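Uncharacterized protein (Pectobacterium carotovorum, PDB 2PH0) probably carries heme within the cytosol as a member of the ChuX/HutX family of heme-utilisation proteins. Local coordinates at residues B[108-113]-B[121-126]. Numbering follows the deposited sequence.
Sequences IAFIER and ASVVFF
Ala-109 and Val-124 face each other as a hydrogen-bonded antiparallel pair, with Ala-109 N to Val-124 O at 2.9 Å and Val-124 N to Ala-109 O at 2.8 Å. Ile-111 and Ser-122 repeat the reciprocal pattern, and the bond from Ile-111 N to Ser-122 O is nearly straight, 173° at the hydrogen. Between these pairs, CA-H groups also lean on the carbonyls, as where Val-123 CA approaches Ala-109 O at 3.2 Å. One water donates to Ile-111 O and hydrogen-bonds Ser-122 OG, so Ile-111 O receives both the amide of Ser-122 and a water proton. Ser-122 OG sits between its own backbone N and carbonyl carbon (chi1 57°), within reach of that water.

On one face of the sheet, both methyls of Val-123 meet the Phe-110 ring: CG1, anti to the backbone N (chi1 -180°), touches Ile-108 CG2 at 3.8 Å and also sits over the rim of one ring face, while CG2 lies 3.7 Å from Phe-110 CE2. Ile-108 runs alongside Phe-125 and brings CD1 to CE1 of that ring at 4.0 Å. The other face carries Ala-109, whose CB touches the edge of the Phe-126 ring in its plane, 3.7 Å from CE2, while Val-124 CG1 lies over one face of that ring, toward its rim. The Ile-111 side chain crosses that of Val-124 at a slant, CD1 reaching Val-124 CG2 at 3.9 Å.

Helix 148-160 packs on the face of Phe-110 and Val-123, Phe-154 meeting the Phe-110 ring edge-to-face; helix 28-33 covers Ala-109, Ile-111 and Phe-126. Toward the turn of the hairpin, the partly exposed Glu-112 forms a salt bridge through OE2 with Arg-155. Strands 107-115 and 118-126 form a beta hairpin inside the six-stranded antiparallel sheet, largely apolar on both faces here, with Ser-122 and Glu-112 the polar exceptions. Because paired backbone bonds and the water satisfy the polar groups between the strands, the apolar side chains are left to pack against a helix on each face.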
ATOM      1  N   ILE B 108      -8.406  -5.341  14.630  1.00 14.88           N
ATOM      2  CA  ILE B 108      -8.261  -3.900  14.486  1.00 16.01           C
ATOM      3  C   ILE B 108      -7.708  -3.395  15.808  1.00 17.54           C
ATOM      4  O   ILE B 108      -8.144  -3.826  16.878  1.00 17.62           O
ATOM      5  CB  ILE B 108      -9.609  -3.210  14.189  1.00 14.09           C
ATOM      6  CG1 ILE B 108     -10.184  -3.731  12.865  1.00 19.38           C
ATOM      7  CG2 ILE B 108      -9.412  -1.695  14.106  1.00 16.50           C
ATOM      8  CD1 ILE B 108     -11.518  -3.103  12.464  1.00 17.72           C
ATOM      9  N   ALA B 109      -6.733  -2.498  15.741  1.00 14.71           N
ATOM     10  CA  ALA B 109      -6.143  -1.965  16.964  1.00 14.37           C
ATOM     11  C   ALA B 109      -6.079  -0.450  16.954  1.00 14.12           C
ATOM     12  O   ALA B 109      -5.749   0.169  15.935  1.00 12.30           O
ATOM     13  CB  ALA B 109      -4.729  -2.538  17.164  1.00 10.56           C
ATOM     14  N   PHE B 110      -6.410   0.140  18.102  1.00 11.06           N
ATOM     15  CA  PHE B 110      -6.351   1.580  18.292  1.00 11.92           C
ATOM     16  C   PHE B 110      -5.148   1.759  19.221  1.00 14.59           C
ATOM     17  O   PHE B 110      -5.176   1.364  20.386  1.00 12.51           O
ATOM     18  CB  PHE B 110      -7.640   2.091  18.942  1.00 14.85           C
ATOM     19  CG  PHE B 110      -8.830   2.075  18.019  1.00 15.25           C
ATOM     20  CD1 PHE B 110      -9.501   0.888  17.734  1.00 19.12           C
ATOM     21  CD2 PHE B 110      -9.273   3.250  17.425  1.00 14.40           C
ATOM     22  CE1 PHE B 110     -10.603   0.882  16.864  1.00 19.27           C
ATOM     23  CE2 PHE B 110     -10.369   3.253  16.557  1.00 15.95           C
ATOM     24  CZ  PHE B 110     -11.032   2.065  16.280  1.00 16.81           C
ATOM     25  N   ILE B 111      -4.084   2.343  18.682  1.00 11.43           N
ATOM     26  CA  ILE B 111      -2.840   2.500  19.421  1.00 12.23           C
ATOM     27  C   ILE B 111      -2.461   3.942  19.685  1.00 17.50           C
ATOM     28  O   ILE B 111      -2.429   4.756  18.769  1.00 13.78           O
ATOM     29  CB  ILE B 111      -1.679   1.852  18.632  1.00 16.13           C
ATOM     30  CG1 ILE B 111      -2.038   0.411  18.262  1.00 17.14           C
ATOM     31  CG2 ILE B 111      -0.396   1.899  19.442  1.00 14.89           C
ATOM     32  CD1 ILE B 111      -1.023  -0.258  17.362  1.00 11.83           C
ATOM     33  N   GLU B 112      -2.169   4.250  20.945  1.00 15.74           N
ATOM     34  CA  GLU B 112      -1.732   5.587  21.311  1.00 13.85           C
ATOM     35  C   GLU B 112      -0.364   5.383  21.958  1.00 16.70           C
ATOM     36  O   GLU B 112      -0.269   4.862  23.064  1.00 19.80           O
ATOM     37  CB  GLU B 112      -2.714   6.234  22.289  1.00 19.43           C
ATOM     38  CG  GLU B 112      -4.056   6.578  21.653  1.00 16.68           C
ATOM     39  CD  GLU B 112      -5.031   7.260  22.610  1.00 25.18           C
ATOM     40  OE1 GLU B 112      -5.581   6.583  23.506  1.00 30.81           O
ATOM     41  OE2 GLU B 112      -5.248   8.478  22.463  1.00 32.46           O
ATOM     42  N   ARG B 113       0.691   5.758  21.246  1.00 15.51           N
ATOM     43  CA  ARG B 113       2.047   5.585  21.762  1.00 21.05           C
ATOM     44  C   ARG B 113       2.988   6.630  21.180  1.00 22.77           C
ATOM     45  O   ARG B 113       2.646   7.328  20.231  1.00 22.15           O
ATOM     46  CB  ARG B 113       2.563   4.183  21.406  1.00 19.90           C
ATOM     47  CG  ARG B 113       2.639   3.927  19.903  1.00 26.70           C
ATOM     48  CD  ARG B 113       3.073   2.502  19.595  1.00 34.16           C
ATOM     49  NE  ARG B 113       4.479   2.263  19.909  1.00 23.48           N
ATOM     50  CZ  ARG B 113       5.479   2.442  19.053  1.00 30.27           C
ATOM     51  NH1 ARG B 113       5.238   2.861  17.817  1.00 22.99           N
ATOM     52  NH2 ARG B 113       6.724   2.200  19.436  1.00 23.97           N
ATOM     53  N   ALA B 121      -1.242   8.466  17.289  1.00 13.69           N
ATOM     54  CA  ALA B 121      -2.474   7.717  17.447  1.00 12.55           C
ATOM     55  C   ALA B 121      -2.781   7.084  16.104  1.00 14.54           C
ATOM     56  O   ALA B 121      -2.907   7.784  15.096  1.00 12.74           O
ATOM     57  CB  ALA B 121      -3.609   8.642  17.854  1.00 11.80           C
ATOM     58  N   SER B 122      -2.903   5.764  16.091  1.00 12.55           N
ATOM     59  CA  SER B 122      -3.182   5.060  14.849  1.00 12.63           C
ATOM     60  C   SER B 122      -4.211   3.945  14.974  1.00 14.89           C
ATOM     61  O   SER B 122      -4.454   3.405  16.055  1.00 15.60           O
ATOM     62  CB  SER B 122      -1.882   4.480  14.275  1.00 14.42           C
ATOM     63  OG  SER B 122      -1.232   3.622  15.212  1.00 16.81           O
ATOM     64  N   VAL B 123      -4.836   3.626  13.849  1.00 12.97           N
ATOM     65  CA  VAL B 123      -5.794   2.540  13.797  1.00 11.68           C
ATOM     66  C   VAL B 123      -5.151   1.570  12.824  1.00 16.89           C
ATOM     67  O   VAL B 123      -4.928   1.910  11.659  1.00 13.56           O
ATOM     68  CB  VAL B 123      -7.155   2.970  13.239  1.00 14.07           C
ATOM     69  CG1 VAL B 123      -8.089   1.770  13.233  1.00 15.81           C
ATOM     70  CG2 VAL B 123      -7.736   4.092  14.079  1.00 13.57           C
ATOM     71  N   VAL B 124      -4.830   0.379  13.306  1.00 14.53           N
ATOM     72  CA  VAL B 124      -4.172  -0.622  12.470  1.00 15.23           C
ATOM     73  C   VAL B 124      -5.097  -1.785  12.133  1.00 12.98           C
ATOM     74  O   VAL B 124      -5.745  -2.341  13.007  1.00 15.10           O
ATOM     75  CB  VAL B 124      -2.916  -1.159  13.172  1.00 13.92           C
ATOM     76  CG1 VAL B 124      -2.148  -2.079  12.234  1.00 13.97           C
ATOM     77  CG2 VAL B 124      -2.024   0.020  13.615  1.00 12.41           C
ATOM     78  N   PHE B 125      -5.149  -2.143  10.851  1.00 15.34           N
ATOM     79  CA  PHE B 125      -5.996  -3.234  10.370  1.00 14.13           C
ATOM     80  C   PHE B 125      -5.105  -4.423  10.030  1.00 15.80           C
ATOM     81  O   PHE B 125      -4.187  -4.304   9.221  1.00 16.77           O
ATOM     82  CB  PHE B 125      -6.783  -2.767   9.135  1.00 14.27           C
ATOM     83  CG  PHE B 125      -7.680  -1.586   9.404  1.00 14.38           C
ATOM     84  CD1 PHE B 125      -9.063  -1.746   9.462  1.00 14.85           C
ATOM     85  CD2 PHE B 125      -7.143  -0.312   9.590  1.00 13.92           C
ATOM     86  CE1 PHE B 125      -9.897  -0.654   9.698  1.00 25.15           C
ATOM     87  CE2 PHE B 125      -7.967   0.787   9.824  1.00 17.74           C
ATOM     88  CZ  PHE B 125      -9.349   0.614   9.877  1.00 16.52           C
ATOM     89  N   PHE B 126      -5.384  -5.565  10.652  1.00 12.67           N
ATOM     90  CA  PHE B 126      -4.589  -6.783  10.484  1.00 12.03           C
ATOM     91  C   PHE B 126      -5.306  -7.922   9.763  1.00 11.62           C
ATOM     92  O   PHE B 126      -6.508  -8.109   9.922  1.00 15.34           O
ATOM     93  CB  PHE B 126      -4.182  -7.339  11.855  1.00 14.64           C
ATOM     94  CG  PHE B 126      -3.437  -6.369  12.724  1.00 15.30           C
ATOM     95  CD1 PHE B 126      -2.045  -6.339  12.721  1.00 20.45           C
ATOM     96  CD2 PHE B 126      -4.125  -5.525  13.587  1.00 19.07           C
ATOM     97  CE1 PHE B 126      -1.345  -5.486  13.572  1.00 16.88           C
ATOM     98  CE2 PHE B 126      -3.429  -4.662  14.443  1.00 12.27           C
ATOM     99  CZ  PHE B 126      -2.041  -4.649  14.432  1.00 14.82           C
TER
HETATM  100  O   HOH W   1       0.131   4.909  17.432  1.00 17.21           O